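Local coordinates for protein fusolin (Unidentified entomopoxvirus, PDB 4OW5) that probably binds chitin through a copper-dependent lytic polysaccharide mono-oxygenase-like domain, enhances viral virulence and crystallises in vivo into viral spindles, at residues Arg10-Arg13 with Cys14-Gln17; Met111-Ser114 with Gly115-Pro119; Phe336-Val339 with Glu340-Asp343. One frame throughout, in Å; residues are numbered along the deposited sequence.

Interaction 1 (Arg10-Arg13 with Cys14-Gln17). With EDO (1,2-ethanediol), chain F; EDO (1,2-ethanediol), chain H; EDO (1,2-ethanediol), chain D.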
loop_
_atom_site.group_PDB
_atom_site.type_symbol
_atom_site.label_atom_id
_atom_site.label_comp_id
_atom_site.label_asym_id
_atom_site.label_seq_id
_atom_site.Cartn_x
_atom_site.Cartn_y
_atom_site.Cartn_z
ATOM N N ARG A 10 12.776 -14.680 2.316
ATOM C CA ARG A 10 11.505 -15.319 1.962
ATOM C C ARG A 10 11.471 -16.801 2.326
ATOM O O ARG A 10 10.512 -17.265 2.959
ATOM C CB ARG A 10 11.251 -15.165 0.459
ATOM C CG ARG A 10 9.900 -15.631 0.019
ATOM C CD ARG A 10 9.775 -15.453 -1.479
ATOM N NE ARG A 10 9.569 -14.046 -1.833
ATOM C CZ ARG A 10 9.352 -13.622 -3.068
ATOM N NH1 ARG A 10 9.305 -14.487 -4.072
ATOM N NH2 ARG A 10 9.151 -12.330 -3.308
ATOM N N GLN A 11 12.482 -17.545 1.876
ATOM C CA GLN A 11 12.524 -18.976 2.118
ATOM C C GLN A 11 12.782 -19.291 3.601
ATOM O O GLN A 11 12.354 -20.341 4.074
ATOM C CB GLN A 11 13.533 -19.689 1.223
ATOM C CG GLN A 11 14.996 -19.682 1.655
ATOM C CD GLN A 11 15.638 -18.331 1.729
ATOM O OE1 GLN A 11 15.221 -17.377 1.100
ATOM N NE2 GLN A 11 16.726 -18.253 2.422
ATOM N N ARG A 12 13.527 -18.440 4.286
ATOM C CA ARG A 12 13.778 -18.590 5.712
ATOM C C ARG A 12 12.474 -18.414 6.509
ATOM O O ARG A 12 12.208 -19.198 7.417
ATOM C CB ARG A 12 14.828 -17.567 6.196
ATOM C CG ARG A 12 15.118 -17.631 7.698
ATOM C CD ARG A 12 15.501 -19.007 8.183
ATOM N NE ARG A 12 15.692 -19.023 9.630
ATOM C CZ ARG A 12 15.895 -20.115 10.358
ATOM N NH1 ARG A 12 15.969 -21.312 9.777
ATOM N NH2 ARG A 12 16.023 -20.024 11.674
ATOM N N ARG A 13 11.660 -17.419 6.168
ATOM C CA ARG A 13 10.351 -17.257 6.825
ATOM C C ARG A 13 9.483 -18.511 6.626
ATOM O O ARG A 13 8.846 -18.977 7.578
ATOM C CB ARG A 13 9.608 -16.025 6.305
ATOM C CG ARG A 13 8.245 -15.816 6.946
ATOM C CD ARG A 13 7.519 -14.626 6.370
ATOM N NE ARG A 13 7.958 -13.390 6.999
ATOM C CZ ARG A 13 7.376 -12.781 8.029
ATOM N NH1 ARG A 13 6.302 -13.312 8.611
ATOM N NH2 ARG A 13 7.870 -11.639 8.497
ATOM N N CYS A 14 9.443 -19.048 5.408
ATOM C CA CYS A 14 8.643 -20.243 5.135
ATOM C C CYS A 14 9.156 -21.422 5.952
ATOM O O CYS A 14 8.353 -22.134 6.521
ATOM C CB CYS A 14 8.613 -20.566 3.645
ATOM S SG CYS A 14 7.751 -19.315 2.648
ATOM N N ASN A 15 10.453 -21.603 6.026
ATOM C CA ASN A 15 11.057 -22.686 6.811
ATOM C C ASN A 15 10.675 -22.579 8.285
ATOM O O ASN A 15 10.102 -23.528 8.828
ATOM C CB ASN A 15 12.586 -22.686 6.679
ATOM C CG ASN A 15 13.253 -23.844 7.406
ATOM O OD1 ASN A 15 13.200 -24.976 6.978
ATOM N ND2 ASN A 15 13.780 -23.613 8.565
ATOM N N VAL A 16 10.966 -21.432 8.921
ATOM C CA VAL A 16 10.723 -21.293 10.341
ATOM C C VAL A 16 9.243 -21.407 10.696
ATOM O O VAL A 16 8.957 -21.988 11.704
ATOM C CB VAL A 16 11.339 -20.037 10.994
ATOM C CG1 VAL A 16 12.832 -19.968 10.740
ATOM C CG2 VAL A 16 10.648 -18.759 10.600
ATOM N N GLN A 17 8.315 -20.923 9.875
ATOM C CA GLN A 17 6.889 -21.011 10.212
ATOM C C GLN A 17 6.340 -22.438 10.264
ATOM O O GLN A 17 5.297 -22.666 10.883
ATOM C CB GLN A 17 6.063 -20.192 9.253
ATOM C CG GLN A 17 6.145 -18.725 9.574
ATOM C CD GLN A 17 5.222 -17.908 8.698
ATOM O OE1 GLN A 17 4.174 -18.356 8.267
ATOM N NE2 GLN A 17 5.517 -16.657 8.542
HETATM C C1 EDO F . 14.415 -16.916 13.686
HETATM O O1 EDO F . 15.625 -17.661 13.696
HETATM C C2 EDO F . 13.970 -16.634 12.221
HETATM O O2 EDO F . 15.095 -16.628 11.345
HETATM C C1 EDO H . 10.110 -13.787 -7.431
HETATM O O1 EDO H . 10.450 -14.051 -8.749
HETATM C C2 EDO H . 8.595 -13.686 -7.223
HETATM O O2 EDO H . 8.450 -12.812 -6.130
HETATM C C1 EDO D . 11.572 -26.933 11.309
HETATM O O1 EDO D . 12.354 -27.325 10.205
HETATM C C2 EDO D . 10.172 -26.532 10.837
HETATM O O2 EDO D . 9.841 -25.241 11.314
#

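Interaction 2 (Met111-Ser114 with Gly115-Pro119). With EDO (1,2-ethanediol), chain H.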
loop_
_atom_site.group_PDB
_atom_site.type_symbol
_atom_site.label_atom_id
_atom_site.label_comp_id
_atom_site.label_asym_id
_atom_site.label_seq_id
_atom_site.Cartn_x
_atom_site.Cartn_y
_atom_site.Cartn_z
ATOM N N MET A 111 9.477 -20.717 -4.755
ATOM C CA MET A 111 9.804 -19.432 -4.140
ATOM C C MET A 111 9.774 -18.275 -5.139
ATOM O O MET A 111 9.815 -17.128 -4.698
ATOM C CB MET A 111 11.168 -19.514 -3.416
ATOM C CG MET A 111 11.139 -20.483 -2.204
ATOM S SD MET A 111 9.954 -19.936 -0.924
ATOM C CE MET A 111 9.789 -21.432 0.073
ATOM N N ASP A 112 9.614 -18.533 -6.449
ATOM C CA ASP A 112 9.549 -17.465 -7.458
ATOM C C ASP A 112 8.124 -17.221 -7.969
ATOM O O ASP A 112 7.948 -16.405 -8.873
ATOM C CB ASP A 112 10.484 -17.767 -8.625
ATOM C CG ASP A 112 11.890 -17.368 -8.292
ATOM O OD1 ASP A 112 12.175 -16.116 -8.260
ATOM O OD2 ASP A 112 12.706 -18.261 -8.060
ATOM N N VAL A 113 7.095 -17.856 -7.374
ATOM C CA VAL A 113 5.748 -17.535 -7.778
ATOM C C VAL A 113 5.447 -16.099 -7.293
ATOM O O VAL A 113 6.032 -15.638 -6.330
ATOM C CB VAL A 113 4.676 -18.540 -7.282
ATOM C CG1 VAL A 113 4.951 -19.960 -7.767
ATOM C CG2 VAL A 113 4.510 -18.481 -5.785
ATOM N N SER A 114 4.524 -15.428 -7.946
ATOM C CA SER A 114 4.117 -14.088 -7.582
ATOM C C SER A 114 2.833 -14.161 -6.748
ATOM O O SER A 114 2.106 -15.150 -6.796
ATOM C CB SER A 114 3.947 -13.219 -8.829
ATOM O OG SER A 114 3.042 -13.774 -9.754
ATOM N N GLY A 115 2.641 -13.155 -5.932
ATOM C CA GLY A 115 1.524 -13.059 -5.018
ATOM C C GLY A 115 1.813 -12.242 -3.783
ATOM O O GLY A 115 2.815 -11.508 -3.730
ATOM N N SER A 116 0.952 -12.425 -2.756
ATOM C CA SER A 116 0.941 -11.628 -1.529
ATOM C C SER A 116 1.974 -12.102 -0.500
ATOM O O SER A 116 1.615 -12.408 0.642
ATOM C CB SER A 116 -0.460 -11.649 -0.918
ATOM O OG SER A 116 -0.947 -12.970 -0.739
ATOM N N TRP A 117 3.269 -12.123 -0.883
ATOM C CA TRP A 117 4.339 -12.565 0.014
ATOM C C TRP A 117 4.339 -11.708 1.266
ATOM O O TRP A 117 4.146 -10.509 1.144
ATOM C CB TRP A 117 5.707 -12.509 -0.669
ATOM C CG TRP A 117 5.882 -13.578 -1.704
ATOM C CD1 TRP A 117 5.712 -13.466 -3.054
ATOM C CD2 TRP A 117 6.181 -14.948 -1.451
ATOM N NE1 TRP A 117 6.023 -14.661 -3.663
ATOM C CE2 TRP A 117 6.212 -15.608 -2.697
ATOM C CE3 TRP A 117 6.453 -15.683 -0.284
ATOM C CZ2 TRP A 117 6.501 -16.957 -2.809
ATOM C CZ3 TRP A 117 6.738 -17.030 -0.401
ATOM C CH2 TRP A 117 6.773 -17.646 -1.645
ATOM N N THR A 118 4.494 -12.315 2.458
ATOM C CA THR A 118 4.433 -11.572 3.710
ATOM C C THR A 118 5.723 -10.779 3.868
ATOM O O THR A 118 6.798 -11.383 3.912
ATOM C CB THR A 118 4.201 -12.476 4.915
ATOM O OG1 THR A 118 2.988 -13.182 4.721
ATOM C CG2 THR A 118 4.138 -11.682 6.256
ATOM N N PRO A 119 5.632 -9.441 4.005
ATOM C CA PRO A 119 6.852 -8.661 4.167
ATOM C C PRO A 119 7.197 -8.344 5.586
ATOM O O PRO A 119 6.355 -8.361 6.464
ATOM C CB PRO A 119 6.490 -7.369 3.444
ATOM C CG PRO A 119 5.017 -7.164 3.855
ATOM C CD PRO A 119 4.443 -8.565 3.903
HETATM C C1 EDO H . 10.110 -13.787 -7.431
HETATM O O1 EDO H . 10.450 -14.051 -8.749
HETATM C C2 EDO H . 8.595 -13.686 -7.223
HETATM O O2 EDO H . 8.450 -12.812 -6.130
#

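Interaction 3 (Phe336-Val339 with Glu340-Asp343)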
loop_
_atom_site.group_PDB
_atom_site.type_symbol
_atom_site.label_atom_id
_atom_site.label_comp_id
_atom_site.label_asym_id
_atom_site.label_seq_id
_atom_site.Cartn_x
_atom_site.Cartn_y
_atom_site.Cartn_z
ATOM N N PHE A 336 -23.588 11.685 12.956
ATOM C CA PHE A 336 -23.411 10.746 11.845
ATOM C C PHE A 336 -23.131 9.332 12.310
ATOM O O PHE A 336 -22.156 9.101 13.035
ATOM C CB PHE A 336 -22.271 11.159 10.902
ATOM C CG PHE A 336 -22.361 10.464 9.556
ATOM C CD1 PHE A 336 -23.411 10.732 8.690
ATOM C CD2 PHE A 336 -21.358 9.613 9.127
ATOM C CE1 PHE A 336 -23.453 10.164 7.417
ATOM C CE2 PHE A 336 -21.405 9.038 7.855
ATOM C CZ PHE A 336 -22.430 9.352 6.998
ATOM N N ASN A 337 -23.923 8.375 11.799
ATOM C CA ASN A 337 -23.687 6.962 12.046
ATOM C C ASN A 337 -22.797 6.464 10.918
ATOM O O ASN A 337 -23.290 6.028 9.872
ATOM C CB ASN A 337 -24.988 6.171 12.134
ATOM C CG ASN A 337 -24.773 4.773 12.684
ATOM O OD1 ASN A 337 -23.708 4.156 12.503
ATOM N ND2 ASN A 337 -25.767 4.248 13.401
ATOM N N TYR A 338 -21.488 6.541 11.140
ATOM C CA TYR A 338 -20.483 6.096 10.167
ATOM C C TYR A 338 -20.558 4.599 9.876
ATOM O O TYR A 338 -20.357 4.193 8.733
ATOM C CB TYR A 338 -19.087 6.429 10.678
ATOM C CG TYR A 338 -17.990 6.109 9.691
ATOM C CD1 TYR A 338 -17.788 6.900 8.570
ATOM C CD2 TYR A 338 -17.231 4.953 9.817
ATOM C CE1 TYR A 338 -16.792 6.602 7.642
ATOM C CE2 TYR A 338 -16.222 4.647 8.900
ATOM C CZ TYR A 338 -16.005 5.478 7.814
ATOM O OH TYR A 338 -15.060 5.188 6.852
ATOM N N VAL A 339 -20.797 3.773 10.907
ATOM C CA VAL A 339 -20.846 2.318 10.757
ATOM C C VAL A 339 -21.932 1.950 9.733
ATOM O O VAL A 339 -21.667 1.140 8.841
ATOM C CB VAL A 339 -21.037 1.574 12.116
ATOM C CG1 VAL A 339 -21.225 0.072 11.900
ATOM C CG2 VAL A 339 -19.834 1.801 13.025
ATOM N N GLU A 340 -23.127 2.559 9.843
ATOM C CA GLU A 340 -24.227 2.285 8.927
ATOM C C GLU A 340 -23.939 2.816 7.528
ATOM O O GLU A 340 -24.179 2.116 6.533
ATOM C CB GLU A 340 -25.542 2.888 9.431
ATOM C CG GLU A 340 -26.224 2.018 10.478
ATOM C CD GLU A 340 -27.588 2.491 10.944
ATOM O OE1 GLU A 340 -28.165 3.408 10.311
ATOM O OE2 GLU A 340 -28.093 1.914 11.935
ATOM N N TRP A 341 -23.441 4.053 7.448
ATOM C CA TRP A 341 -23.155 4.645 6.150
ATOM C C TRP A 341 -22.096 3.823 5.421
ATOM O O TRP A 341 -22.286 3.481 4.274
ATOM C CB TRP A 341 -22.689 6.103 6.309
ATOM C CG TRP A 341 -22.222 6.669 5.011
ATOM C CD1 TRP A 341 -23.002 7.053 3.957
ATOM C CD2 TRP A 341 -20.873 6.691 4.543
ATOM N NE1 TRP A 341 -22.211 7.332 2.864
ATOM C CE2 TRP A 341 -20.895 7.186 3.222
ATOM C CE3 TRP A 341 -19.646 6.327 5.109
ATOM C CZ2 TRP A 341 -19.737 7.313 2.462
ATOM C CZ3 TRP A 341 -18.493 6.535 4.380
ATOM C CH2 TRP A 341 -18.550 6.989 3.060
ATOM N N ASN A 342 -20.993 3.513 6.089
ATOM C CA ASN A 342 -19.880 2.807 5.477
ATOM C C ASN A 342 -20.261 1.380 5.003
ATOM O O ASN A 342 -19.677 0.874 4.037
ATOM C CB ASN A 342 -18.708 2.751 6.439
ATOM C CG ASN A 342 -17.434 2.285 5.779
ATOM O OD1 ASN A 342 -17.063 2.743 4.700
ATOM N ND2 ASN A 342 -16.789 1.311 6.349
ATOM N N ASP A 343 -21.205 0.735 5.691
ATOM C CA ASP A 343 -21.689 -0.575 5.265
ATOM C C ASP A 343 -22.457 -0.455 3.927
ATOM O O ASP A 343 -22.304 -1.299 3.032
ATOM C CB ASP A 343 -22.569 -1.213 6.342
ATOM C CG ASP A 343 -22.681 -2.688 6.085
ATOM O OD1 ASP A 343 -21.680 -3.412 6.360
ATOM O OD2 ASP A 343 -23.680 -3.097 5.440
HETATM O O HOH W 1 -15.269 4.559 3.912
#

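Interaction 1 (Arg10-Arg13 with Cys14-Gln17)
R12 meets V16 and R13 meets Q17 one turn apart on the short helix 10-17, just after strand 2-6, in a local i to i+4 contact that is largely buried. The backbone evidence is four successive N-H to O bonds, the straightest from V16 N to R12 O at 177°. CG1 of V16 sits over the centre of the R12 guanidinium, 3.1 Å from R12 CZ, a tight approach of a methyl to a flat cation. The R12 chain bends at chi2 (54°), which folds the group back over V16. At the guanidinium edge, R12 NE donates to O2 of ethanediol F, probably from the crystallisation liquor, over 3.0 Å and R12 NH2 to O1 of the same molecule over 3.1 Å, while D66 forms a salt bridge with NH1. R13 and Q17 meet differently: Q17 NE2 lies 3.3 Å from R13 CG, and the amide and guanidinium planes stand 85° apart. R13 NH1 instead bonds Y338 of the second subunit, and C14 ties the helix to C34 by a disulfide. With an ion pair and a two-point grip on the diol at its edge, the R12 guanidinium is probably held against rotation in this crystal while its face takes an apolar methyl.

Interaction 2 (Met111-Ser114 with Gly115-Pro119)
W117 reaches back across its loop to M111 and V113, and its indole N-H closes the turn on the V113 carbonyl. This is the tight part of the contact, and the buried G115 belongs to it. W117 NE1 donates to V113 O over 2.8 Å at an N-H...O angle of 161°; the acceptor lies in the indole plane, whereas the donor is tilted 27° from the carbonyl plane. The chi1 rotamer of W117, with CG beside the backbone N, brings NE1 within bonding distance of that oxygen. Two apolar contacts accompany the bond. V113 CG2 comes within 3.9 Å of W117 CZ2, the side chains crossing at about a right angle, and M111 SD lies 4.0 Å from W117 CH2. The sulfur is 5.1 Å from the centroid of the six-membered ring and 60° off its normal, an oblique Met-aromatic contact.

The other side is looser. S116, the centre of an inverse gamma turn, and T118 are partly exposed and do not meet residues 111-114; the bond from W117 N to G115 O that spans the turn is weak. Ethanediol H enters near the indole, where its O2 stays 3.9 Å from W117 NE1, while its O1 donates to D112 OD1 over 2.7 Å.

S114 OG bonds D243 of the second subunit. Within the chain, R10 of helix 10-17 makes a cation-pi contact with W117, M33 of helix 32-47 packs on V113 and W117, and D230 of strand 223-234 touches the indole, placing this loop between two helices and a strand just ahead of strand 120-123.

Interaction 3 (Phe336-Val339 with Glu340-Asp343)
F336 packs against the start of the W341 side chain, its CZ 3.3 Å from W341 CB, with the phenyl and the five-membered indole ring oblique at 48°. On the same indole, Y338 CE1 approaches the edge near the ring plane, 3.7 Å from W341 CZ3. Y338 also lies alongside N342: CB of N342 stands over one face of the phenol, 4.2 Å from its centroid, in a CH-pi contact offset toward the rim. With CG anti to the backbone N in both residues, the two side chains point the same way, and one water bridges their ends, 3.0 Å from Y338 OH and donating to N342 OD1 over 2.7 Å.

Further out, R13 of the second subunit bonds Y338 OH, Q188 of that subunit bonds W341 NE1, and E328 accepts from N342 ND2. At the helix start, E340 N donates to N337 OD1 over 3.2 Å, from above the amide plane rather than on a lone pair, and W341 N bonds N337 O. The N337 amide stacks on the E340 carboxylate, their planes 21° apart. This is an asparagine N-cap beginning helix 338-352, with an aromatic cluster in which F336, just before the cap, joins Y338 and W341 of the first turn, facing the second subunit.

How the interactions relate
Interactions 1 and 2 adjoin inside the mono-oxygenase-like domain, their centres 12 Å apart: R10 NH1 lies 2.8 Å from M111 O, a probable hydrogen bond, and C14 CB is 3.9 Å from M111 CE. Both also touch ethanediol H. Interaction 3 is remote within the chain, its centre 41 Å from that of interaction 1 and 35 Å from that of interaction 2. The subunit pair brings interaction 3 of one copy against interaction 1 of the other, F336, Y338 and W341 packing on V16, Q17 and R13; interaction 2 meets other residues of the second subunit. The metal site is nearest to interaction 1, where the Q11 side chain is about 10 Å from that of H1; no metal is bound to this chain.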